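Local coordinates for protein HPV18 E7 (Human papillomavirus type 18, PDB 6IWD) that probably drives quiescent host cells into the cell cycle so that viral DNA can be replicated, and binds zinc through its C-terminal domain, at residues 13-18 against 45-51. Residues are numbered along the deposited sequence; the frame is centred on the assembly and turned at random.
Sequences CMCCKC and SFVCPWC. With ZN (zinc ion), chain F.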
loop_
_atom_site.group_PDB
_atom_site.type_symbol
_atom_site.label_atom_id
_atom_site.label_comp_id
_atom_site.label_asym_id
_atom_site.label_seq_id
_atom_site.Cartn_x
_atom_site.Cartn_y
_atom_site.Cartn_z
ATOM N N CYS B 13 3.896 17.016 -1.096
ATOM C CA CYS B 13 2.490 16.971 -0.730
ATOM C C CYS B 13 2.180 18.208 0.099
ATOM O O CYS B 13 3.062 19.023 0.383
ATOM C CB CYS B 13 2.153 15.672 0.015
ATOM S SG CYS B 13 3.125 15.352 1.544
ATOM N N MET B 14 0.916 18.341 0.483
ATOM C CA MET B 14 0.436 19.469 1.265
ATOM C C MET B 14 0.038 18.991 2.658
ATOM O O MET B 14 -0.560 17.922 2.807
ATOM C CB MET B 14 -0.759 20.132 0.568
ATOM C CG MET B 14 -1.199 21.468 1.162
ATOM S SD MET B 14 -2.796 22.078 0.521
ATOM C CE MET B 14 -3.886 20.757 1.076
ATOM N N CYS B 15 0.387 19.774 3.678
ATOM C CA CYS B 15 -0.114 19.489 5.015
ATOM C C CYS B 15 -1.637 19.535 5.019
ATOM O O CYS B 15 -2.252 20.432 4.437
ATOM C CB CYS B 15 0.441 20.489 6.027
ATOM S SG CYS B 15 -0.274 20.278 7.679
ATOM N N CYS B 16 -2.251 18.553 5.674
ATOM C CA CYS B 16 -3.705 18.504 5.701
ATOM C C CYS B 16 -4.311 19.489 6.690
ATOM O O CYS B 16 -5.539 19.533 6.815
ATOM C CB CYS B 16 -4.188 17.086 6.011
ATOM S SG CYS B 16 -3.633 16.405 7.587
ATOM N N LYS B 17 -3.492 20.282 7.380
ATOM C CA LYS B 17 -4.000 21.254 8.339
ATOM C C LYS B 17 -3.748 22.702 7.954
ATOM O O LYS B 17 -4.512 23.571 8.379
ATOM C CB LYS B 17 -3.389 21.009 9.726
ATOM C CG LYS B 17 -3.745 19.664 10.331
ATOM C CD LYS B 17 -5.254 19.488 10.418
ATOM C CE LYS B 17 -5.649 18.064 10.074
ATOM N NZ LYS B 17 -6.900 17.993 9.254
ATOM N N CYS B 18 -2.715 22.995 7.157
ATOM C CA CYS B 18 -2.285 24.383 7.020
ATOM C C CYS B 18 -1.787 24.781 5.636
ATOM O O CYS B 18 -1.229 25.879 5.502
ATOM C CB CYS B 18 -1.178 24.688 8.023
ATOM S SG CYS B 18 0.448 24.194 7.427
ATOM N N SER B 45 -2.755 11.404 4.518
ATOM C CA SER B 45 -2.301 12.785 4.485
ATOM C C SER B 45 -1.246 12.984 5.561
ATOM O O SER B 45 -1.296 12.345 6.612
ATOM C CB SER B 45 -3.455 13.783 4.731
ATOM O OG SER B 45 -4.430 13.737 3.701
ATOM N N PHE B 46 -0.307 13.888 5.307
ATOM C CA PHE B 46 0.728 14.214 6.275
ATOM C C PHE B 46 0.454 15.550 6.955
ATOM O O PHE B 46 -0.157 16.453 6.378
ATOM C CB PHE B 46 2.105 14.236 5.612
ATOM C CG PHE B 46 2.653 12.873 5.369
ATOM C CD1 PHE B 46 2.202 12.117 4.294
ATOM C CD2 PHE B 46 3.584 12.320 6.242
ATOM C CE1 PHE B 46 2.687 10.833 4.081
ATOM C CE2 PHE B 46 4.082 11.048 6.031
ATOM C CZ PHE B 46 3.636 10.299 4.947
ATOM N N VAL B 47 0.892 15.646 8.208
ATOM C CA VAL B 47 0.792 16.852 9.018
ATOM C C VAL B 47 2.190 17.442 9.147
ATOM O O VAL B 47 3.133 16.731 9.517
ATOM C CB VAL B 47 0.196 16.548 10.404
ATOM C CG1 VAL B 47 0.019 17.824 11.195
ATOM C CG2 VAL B 47 -1.132 15.799 10.269
ATOM N N CYS B 48 2.327 18.733 8.839
ATOM C CA CYS B 48 3.633 19.370 8.901
ATOM C C CYS B 48 4.111 19.426 10.352
ATOM O O CYS B 48 3.327 19.215 11.278
ATOM C CB CYS B 48 3.587 20.767 8.267
ATOM S SG CYS B 48 2.736 22.083 9.188
ATOM N N PRO B 49 5.411 19.649 10.576
ATOM C CA PRO B 49 5.904 19.637 11.964
ATOM C C PRO B 49 5.250 20.684 12.841
ATOM O O PRO B 49 4.954 20.408 14.010
ATOM C CB PRO B 49 7.407 19.885 11.799
ATOM C CG PRO B 49 7.716 19.338 10.447
ATOM C CD PRO B 49 6.520 19.694 9.607
ATOM N N TRP B 50 4.991 21.878 12.304
ATOM C CA TRP B 50 4.388 22.926 13.122
ATOM C C TRP B 50 2.998 22.524 13.597
ATOM O O TRP B 50 2.700 22.576 14.797
ATOM C CB TRP B 50 4.331 24.249 12.357
ATOM C CG TRP B 50 3.922 25.361 13.272
ATOM C CD1 TRP B 50 4.754 26.192 13.964
ATOM C CD2 TRP B 50 2.587 25.728 13.644
ATOM N NE1 TRP B 50 4.022 27.062 14.729
ATOM C CE2 TRP B 50 2.690 26.798 14.553
ATOM C CE3 TRP B 50 1.317 25.263 13.291
ATOM C CZ2 TRP B 50 1.581 27.411 15.110
ATOM C CZ3 TRP B 50 0.219 25.867 13.847
ATOM C CH2 TRP B 50 0.354 26.933 14.747
ATOM N N CYS B 51 2.128 22.113 12.669
ATOM C CA CYS B 51 0.790 21.668 13.047
ATOM C C CYS B 51 0.821 20.453 13.961
ATOM O O CYS B 51 -0.149 20.214 14.691
ATOM C CB CYS B 51 -0.031 21.349 11.802
ATOM S SG CYS B 51 -0.421 22.795 10.832
HETATM ZN ZN ZN F . 0.644 22.387 8.763
HETATM O O HOH W 1 -0.262 15.109 2.813
#
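Cys15 and Cys18 meet Cys48 and Cys51 round one zinc ion, a Cys4 site built from two CxxC motifs. The site is consistent with the zinc finger predicted for the C-terminal E7 domain. It ties the turn after strand 7-14 to the start of helix 49-52. The bonds to zinc run from 2.2 Å for Cys48 SG to zinc up to 2.5 Å for Cys15 SG to zinc.

Backbone N-H groups also grip two of the zinc-bound sulfurs. With chi1 at 175°, Cys15 SG swings away from its own N, toward the zinc and Cys48 N, and it accepts two N-H groups. Cys48 N donates to Cys15 SG across the contact at 3.2 Å, nearly straight at 172°. Lys17 N comes from within its own turn. Cys48 is the N-cap of the helix, and its SG takes the N-H of Cys51. These bonds probably temper the negative charge on the sulfurs.

The two backbones are joined beside the metal. Cys16 N donates to Phe46 O at 3.0 Å, and Cys15 CA also points its hydrogen at that oxygen. One water bridges Met14 O and Phe46 N. Ser45 and Phe46 pair with a strand of the second subunit, so the sheet continues across the interface. The Lys17 chain turns away at its end, where NZ forms a salt bridge with Glu27 of the second subunit.

Side-chain packing flanks the site. Cys13 SG makes an oblique sulfur-aromatic contact with the Phe46 ring, 5.2 Å from its centroid. Cys16 CB meets Ser45 CB. Cys16 SG rests against Val47 CG2 at 3.7 Å, and Lys17 CB touches Cys51 SG at 3.6 Å.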